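Local atomic coordinates of lasso peptide isopeptidase AtxE2 (Asticcacaulis excentricus, PDB entry 5TXC), a protein that hydrolyses the isopeptide bond of the threaded lasso peptides astexin-2 and astexin-3, converting them to linear peptides. Residues 109-114 and 122-127; 472-477 and 492-497. All blocks are in the same frame, centred on the assembly; numbering follows the deposited sequence.

Contact 1: 109-114 and 122-127; sequences LFWTIP and APSGAN
Phe-110 and Pro-123 meet through an off-centre CH-pi contact, CB of the proline lying 4.2 Å from the centroid of the Phe-110 ring. CG of Phe-110 stands anti to its own carbonyl carbon (chi1 -70°), which sets the ring beside Pro-123 and turns its CD1-CE1 edge to Gly-125 O. One residue on, the two backbones are joined by a direct bond, Trp-111 N to Ala-126 O at 2.9 Å and nearly straight (175°). The Trp-111 indole extends past Ser-124, whose OG approaches the CE3 edge of the ring in its plane at 4.0 Å.

Two waters complete the joint. Water 1 takes the N-H of Gly-125 at 2.8 Å and donates to Ala-126 O and Trp-111 O, giving the Ala-126 carbonyl a second donor; water 2 links Trp-111 O with Ser-124 N. Behind this shell, Ser-124 OG accepts from Ala-126 N at 3.2 Å, an ST turn.

Further out, Tyr-108 OH hydrogen-bonds to Gly-125 O, and the rings of Trp-641 and His-637 pack edge-to-face with Phe-110. Both segments belong to the long loop between strands 100-104 and 133-134, and the backbone bond of Ser-124 with Val-639 ties this loop to the chain bearing His-638, assigned to the charge relay, between strand 628-633 and helix 643-662.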
loop_
_atom_site.group_PDB
_atom_site.type_symbol
_atom_site.label_atom_id
_atom_site.label_comp_id
_atom_site.label_asym_id
_atom_site.label_seq_id
_atom_site.Cartn_x
_atom_site.Cartn_y
_atom_site.Cartn_z
ATOM N N LEU A 109 5.001 1.671 -14.161
ATOM C CA LEU A 109 3.684 1.327 -14.672
ATOM C C LEU A 109 2.645 1.514 -13.575
ATOM O O LEU A 109 2.658 0.791 -12.575
ATOM C CB LEU A 109 3.691 -0.111 -15.173
ATOM C CG LEU A 109 2.723 -0.604 -16.238
ATOM C CD1 LEU A 109 3.233 -1.956 -16.778
ATOM C CD2 LEU A 109 1.328 -0.718 -15.697
ATOM N N PHE A 110 1.696 2.413 -13.797
ATOM C CA PHE A 110 0.744 2.770 -12.755
ATOM C C PHE A 110 -0.357 1.744 -12.668
ATOM O O PHE A 110 -0.940 1.361 -13.686
ATOM C CB PHE A 110 0.136 4.147 -13.006
ATOM C CG PHE A 110 1.102 5.265 -12.807
ATOM C CD1 PHE A 110 1.772 5.405 -11.602
ATOM C CD2 PHE A 110 1.342 6.184 -13.819
ATOM C CE1 PHE A 110 2.664 6.429 -11.414
ATOM C CE2 PHE A 110 2.234 7.217 -13.631
ATOM C CZ PHE A 110 2.899 7.337 -12.431
ATOM N N TRP A 111 -0.636 1.297 -11.452
ATOM C CA TRP A 111 -1.754 0.402 -11.207
ATOM C C TRP A 111 -3.073 1.174 -11.250
ATOM O O TRP A 111 -3.272 2.126 -10.496
ATOM C CB TRP A 111 -1.557 -0.307 -9.873
ATOM C CG TRP A 111 -2.772 -0.986 -9.382
ATOM C CD1 TRP A 111 -3.272 -2.172 -9.794
ATOM C CD2 TRP A 111 -3.662 -0.493 -8.372
ATOM N NE1 TRP A 111 -4.412 -2.476 -9.092
ATOM C CE2 TRP A 111 -4.680 -1.454 -8.214
ATOM C CE3 TRP A 111 -3.696 0.676 -7.579
ATOM C CZ2 TRP A 111 -5.739 -1.286 -7.296
ATOM C CZ3 TRP A 111 -4.740 0.842 -6.658
ATOM C CH2 TRP A 111 -5.747 -0.139 -6.531
ATOM N N THR A 112 -3.992 0.738 -12.096
ATOM C CA THR A 112 -5.220 1.481 -12.330
ATOM C C THR A 112 -6.442 0.570 -12.269
ATOM O O THR A 112 -6.386 -0.593 -12.691
ATOM C CB THR A 112 -5.140 2.193 -13.695
ATOM O OG1 THR A 112 -6.384 2.840 -13.974
ATOM C CG2 THR A 112 -4.793 1.202 -14.818
ATOM N N ILE A 113 -7.532 1.099 -11.712
ATOM C CA ILE A 113 -8.822 0.396 -11.689
ATOM C C ILE A 113 -9.944 1.396 -11.899
ATOM O O ILE A 113 -9.836 2.578 -11.551
ATOM C CB ILE A 113 -9.052 -0.352 -10.362
ATOM C CG1 ILE A 113 -8.925 0.625 -9.194
ATOM C CG2 ILE A 113 -8.091 -1.522 -10.229
ATOM C CD1 ILE A 113 -9.882 0.352 -8.059
ATOM N N PRO A 114 -11.043 0.939 -12.505
ATOM C CA PRO A 114 -12.298 1.706 -12.449
ATOM C C PRO A 114 -12.747 1.865 -11.006
ATOM O O PRO A 114 -12.622 0.936 -10.202
ATOM C CB PRO A 114 -13.280 0.846 -13.256
ATOM C CG PRO A 114 -12.596 -0.472 -13.449
ATOM C CD PRO A 114 -11.137 -0.214 -13.411
ATOM N N ALA A 122 -7.574 8.702 -12.376
ATOM C CA ALA A 122 -6.198 9.150 -12.308
ATOM C C ALA A 122 -5.406 8.181 -11.431
ATOM O O ALA A 122 -5.906 7.740 -10.388
ATOM C CB ALA A 122 -6.115 10.569 -11.740
ATOM N N PRO A 123 -4.171 7.849 -11.807
ATOM C CA PRO A 123 -3.395 6.878 -11.030
ATOM C C PRO A 123 -3.293 7.287 -9.571
ATOM O O PRO A 123 -3.110 8.467 -9.246
ATOM C CB PRO A 123 -2.016 6.907 -11.694
ATOM C CG PRO A 123 -2.186 7.643 -12.989
ATOM C CD PRO A 123 -3.356 8.539 -12.820
ATOM N N SER A 124 -3.468 6.296 -8.685
ATOM C CA SER A 124 -3.188 6.526 -7.271
ATOM C C SER A 124 -1.707 6.816 -7.043
ATOM O O SER A 124 -1.348 7.515 -6.081
ATOM C CB SER A 124 -3.585 5.306 -6.440
ATOM O OG SER A 124 -2.542 4.338 -6.495
ATOM N N GLY A 125 -0.845 6.316 -7.937
ATOM C CA GLY A 125 0.592 6.413 -7.833
ATOM C C GLY A 125 1.300 5.113 -7.535
ATOM O O GLY A 125 2.526 5.048 -7.690
ATOM N N ALA A 126 0.578 4.070 -7.138
ATOM C CA ALA A 126 1.198 2.776 -6.883
ATOM C C ALA A 126 1.595 2.103 -8.191
ATOM O O ALA A 126 0.913 2.256 -9.205
ATOM C CB ALA A 126 0.236 1.879 -6.091
ATOM N N ASN A 127 2.724 1.391 -8.174
ATOM C CA ASN A 127 3.173 0.624 -9.331
ATOM C C ASN A 127 2.390 -0.681 -9.469
ATOM O O ASN A 127 2.073 -1.336 -8.471
ATOM C CB ASN A 127 4.658 0.299 -9.217
ATOM C CG ASN A 127 4.994 -0.467 -7.949
ATOM O OD1 ASN A 127 4.519 -0.135 -6.861
ATOM N ND2 ASN A 127 5.826 -1.500 -8.084
HETATM O O HOH W 1 -1.126 4.053 -9.593
HETATM O O HOH W 2 -5.329 3.970 -8.959
#

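Contact 2: 472-477 and 492-497; sequences SEASYQ and NWRNRW
Ser-472 and Asn-495 mark the closest backbone approach, their CA atoms 5.8 Å apart, where a turn of helical backbone angles at 473-476 faces the first turn of helix 494-512, just after its N-cap, Trp-493. The turn is tied together from within: Ser-472 O accepts from both N and OG of Ser-475, the hydroxyl lying on a lone pair in the carbonyl plane.

Arg-494 reaches over with CG anti to its backbone N (chi1 -171°), then bends at chi3 (56°) and lays one face of its guanidinium beneath Glu-473 CB, which sits 4.0 Å above the plane over its centre. The glutamate chain crosses the arginine at about a right angle, bringing OE1 to 3.4 Å from Arg-494 CD. Its salt bridge to NE is long, 3.9 Å, and rests on charge alone, since OE1 lies well out of the guanidinium plane; that oxygen is hydrogen-bonded instead to Asn-498 ND2. Asn-495 OD1 comes against Ser-472 CB at 3.2 Å, while Ser-472 OG hydrogen-bonds to Glu-489 OE2.

Water 4 supplies a polar joint, connecting Ala-474 N with Arg-494 NH2. Replacing the Arg-494 side chain with that of an alanine is likely to leave Glu-473 without this charge partner, take the guanidinium from water 4 and open a gap beneath Glu-473 CB. Such a junction depends on side-chain carbons packed against polar groups, loosely matched charges and a partly water-mediated link, and it illustrates a general point: a loop can be seated on a helix start with no direct hydrogen bond between the segments.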
loop_
_atom_site.group_PDB
_atom_site.type_symbol
_atom_site.label_atom_id
_atom_site.label_comp_id
_atom_site.label_asym_id
_atom_site.label_seq_id
_atom_site.Cartn_x
_atom_site.Cartn_y
_atom_site.Cartn_z
ATOM N N SER A 472 -12.123 -0.351 14.161
ATOM C CA SER A 472 -13.156 0.548 14.636
ATOM C C SER A 472 -14.197 -0.215 15.442
ATOM O O SER A 472 -14.385 -1.423 15.268
ATOM C CB SER A 472 -13.879 1.221 13.473
ATOM O OG SER A 472 -14.566 0.252 12.705
ATOM N N GLU A 473 -14.903 0.524 16.307
ATOM C CA GLU A 473 -16.072 -0.025 16.987
ATOM C C GLU A 473 -17.063 -0.603 15.984
ATOM O O GLU A 473 -17.564 -1.720 16.157
ATOM C CB GLU A 473 -16.758 1.060 17.819
ATOM C CG GLU A 473 -15.997 1.538 19.024
ATOM C CD GLU A 473 -16.815 2.519 19.854
ATOM O OE1 GLU A 473 -16.520 3.731 19.815
ATOM O OE2 GLU A 473 -17.770 2.085 20.528
ATOM N N ALA A 474 -17.355 0.151 14.924
ATOM C CA ALA A 474 -18.337 -0.292 13.947
ATOM C C ALA A 474 -17.974 -1.643 13.350
ATOM O O ALA A 474 -18.860 -2.379 12.896
ATOM C CB ALA A 474 -18.475 0.748 12.835
ATOM N N SER A 475 -16.691 -1.987 13.342
ATOM C CA SER A 475 -16.292 -3.229 12.699
ATOM C C SER A 475 -16.650 -4.463 13.521
ATOM O O SER A 475 -16.618 -5.567 12.983
ATOM C CB SER A 475 -14.789 -3.202 12.395
ATOM O OG SER A 475 -14.028 -3.367 13.582
ATOM N N TYR A 476 -17.022 -4.309 14.788
ATOM C CA TYR A 476 -17.473 -5.466 15.552
ATOM C C TYR A 476 -18.975 -5.671 15.465
ATOM O O TYR A 476 -19.448 -6.782 15.715
ATOM C CB TYR A 476 -17.067 -5.331 17.027
ATOM C CG TYR A 476 -15.578 -5.494 17.252
ATOM C CD1 TYR A 476 -14.710 -4.418 17.103
ATOM C CD2 TYR A 476 -15.035 -6.740 17.572
ATOM C CE1 TYR A 476 -13.352 -4.567 17.292
ATOM C CE2 TYR A 476 -13.670 -6.904 17.756
ATOM C CZ TYR A 476 -12.834 -5.814 17.613
ATOM O OH TYR A 476 -11.479 -5.961 17.814
ATOM N N GLN A 477 -19.709 -4.650 15.035
ATOM C CA GLN A 477 -21.151 -4.682 14.889
ATOM C C GLN A 477 -21.530 -5.215 13.509
ATOM O O GLN A 477 -20.695 -5.356 12.609
ATOM C CB GLN A 477 -21.725 -3.286 15.105
ATOM C CG GLN A 477 -21.350 -2.659 16.428
ATOM C CD GLN A 477 -21.484 -1.132 16.407
ATOM O OE1 GLN A 477 -21.882 -0.536 15.396
ATOM N NE2 GLN A 477 -21.186 -0.497 17.542
ATOM N N ASN A 492 -20.499 11.675 13.997
ATOM C CA ASN A 492 -19.844 12.416 15.075
ATOM C C ASN A 492 -18.352 12.107 15.118
ATOM O O ASN A 492 -17.740 12.157 16.186
ATOM C CB ASN A 492 -20.453 12.107 16.453
ATOM C CG ASN A 492 -21.830 12.712 16.651
ATOM O OD1 ASN A 492 -22.084 13.874 16.298
ATOM N ND2 ASN A 492 -22.743 11.915 17.228
ATOM N N TRP A 493 -17.771 11.710 13.982
ATOM C CA TRP A 493 -16.356 11.333 13.914
ATOM C C TRP A 493 -15.979 10.300 14.984
ATOM O O TRP A 493 -14.898 10.364 15.574
ATOM C CB TRP A 493 -15.445 12.567 14.020
ATOM C CG TRP A 493 -15.599 13.537 12.894
ATOM C CD1 TRP A 493 -16.419 14.621 12.859
ATOM C CD2 TRP A 493 -14.926 13.498 11.625
ATOM N NE1 TRP A 493 -16.305 15.262 11.640
ATOM C CE2 TRP A 493 -15.392 14.594 10.871
ATOM C CE3 TRP A 493 -13.981 12.640 11.053
ATOM C CZ2 TRP A 493 -14.925 14.872 9.593
ATOM C CZ3 TRP A 493 -13.520 12.916 9.770
ATOM C CH2 TRP A 493 -13.994 14.017 9.055
ATOM N N ARG A 494 -16.867 9.332 15.237
ATOM C CA ARG A 494 -16.628 8.416 16.348
ATOM C C ARG A 494 -15.317 7.655 16.178
ATOM O O ARG A 494 -14.484 7.619 17.100
ATOM C CB ARG A 494 -17.785 7.438 16.511
ATOM C CG ARG A 494 -17.658 6.614 17.816
ATOM C CD ARG A 494 -18.758 5.564 17.969
ATOM N NE ARG A 494 -18.797 4.670 16.821
ATOM C CZ ARG A 494 -19.673 3.682 16.669
ATOM N NH1 ARG A 494 -20.590 3.457 17.602
ATOM N NH2 ARG A 494 -19.630 2.920 15.582
ATOM N N ASN A 495 -15.105 7.041 15.007
ATOM C CA ASN A 495 -13.859 6.301 14.811
ATOM C C ASN A 495 -12.646 7.229 14.878
ATOM O O ASN A 495 -11.608 6.870 15.449
ATOM C CB ASN A 495 -13.888 5.526 13.493
ATOM C CG ASN A 495 -12.759 4.512 13.411
ATOM O OD1 ASN A 495 -12.434 3.885 14.406
ATOM N ND2 ASN A 495 -12.149 4.368 12.248
ATOM N N ARG A 496 -12.769 8.439 14.333
ATOM C CA ARG A 496 -11.665 9.395 14.416
ATOM C C ARG A 496 -11.286 9.681 15.863
ATOM O O ARG A 496 -10.101 9.808 16.189
ATOM C CB ARG A 496 -12.029 10.695 13.701
ATOM C CG ARG A 496 -11.034 11.050 12.638
ATOM C CD ARG A 496 -11.203 10.071 11.504
ATOM N NE ARG A 496 -9.929 9.688 10.937
ATOM C CZ ARG A 496 -9.785 9.100 9.755
ATOM N NH1 ARG A 496 -10.842 8.825 8.983
ATOM N NH2 ARG A 496 -8.569 8.794 9.345
ATOM N N TRP A 497 -12.280 9.845 16.735
ATOM C CA TRP A 497 -11.995 10.060 18.150
ATOM C C TRP A 497 -11.314 8.850 18.754
ATOM O O TRP A 497 -10.356 8.978 19.519
ATOM C CB TRP A 497 -13.295 10.364 18.903
ATOM C CG TRP A 497 -13.722 11.793 18.823
ATOM C CD1 TRP A 497 -14.827 12.287 18.189
ATOM C CD2 TRP A 497 -13.053 12.916 19.405
ATOM N NE1 TRP A 497 -14.889 13.652 18.335
ATOM C CE2 TRP A 497 -13.811 14.066 19.076
ATOM C CE3 TRP A 497 -11.884 13.063 20.174
ATOM C CZ2 TRP A 497 -13.441 15.352 19.489
ATOM C CZ3 TRP A 497 -11.513 14.335 20.575
ATOM C CH2 TRP A 497 -12.297 15.468 20.237
HETATM O O HOH W 3 -14.143 2.867 16.452
HETATM O O HOH W 4 -16.621 3.345 14.812
#

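The two contacts follow one another along the chain and do not touch: their centres are 29 Å apart and their nearest atoms about 17 Å. Contact 1 lies beside the catalytic centre, the Ser-124 side chain being about 5 Å from that of His-638, assigned to the charge relay, and about 8 Å from that of the nucleophile Ser-527. The same loop carries Trp-116, which binds astexin-3. Contact 2 is structural packing away from the annotated sites, although its helix supplies Arg-496, salt-bridged to Asp-528 next to the nucleophile. Together they contrast a loop brought to the catalytic residues with a junction inside the hydrolase domain.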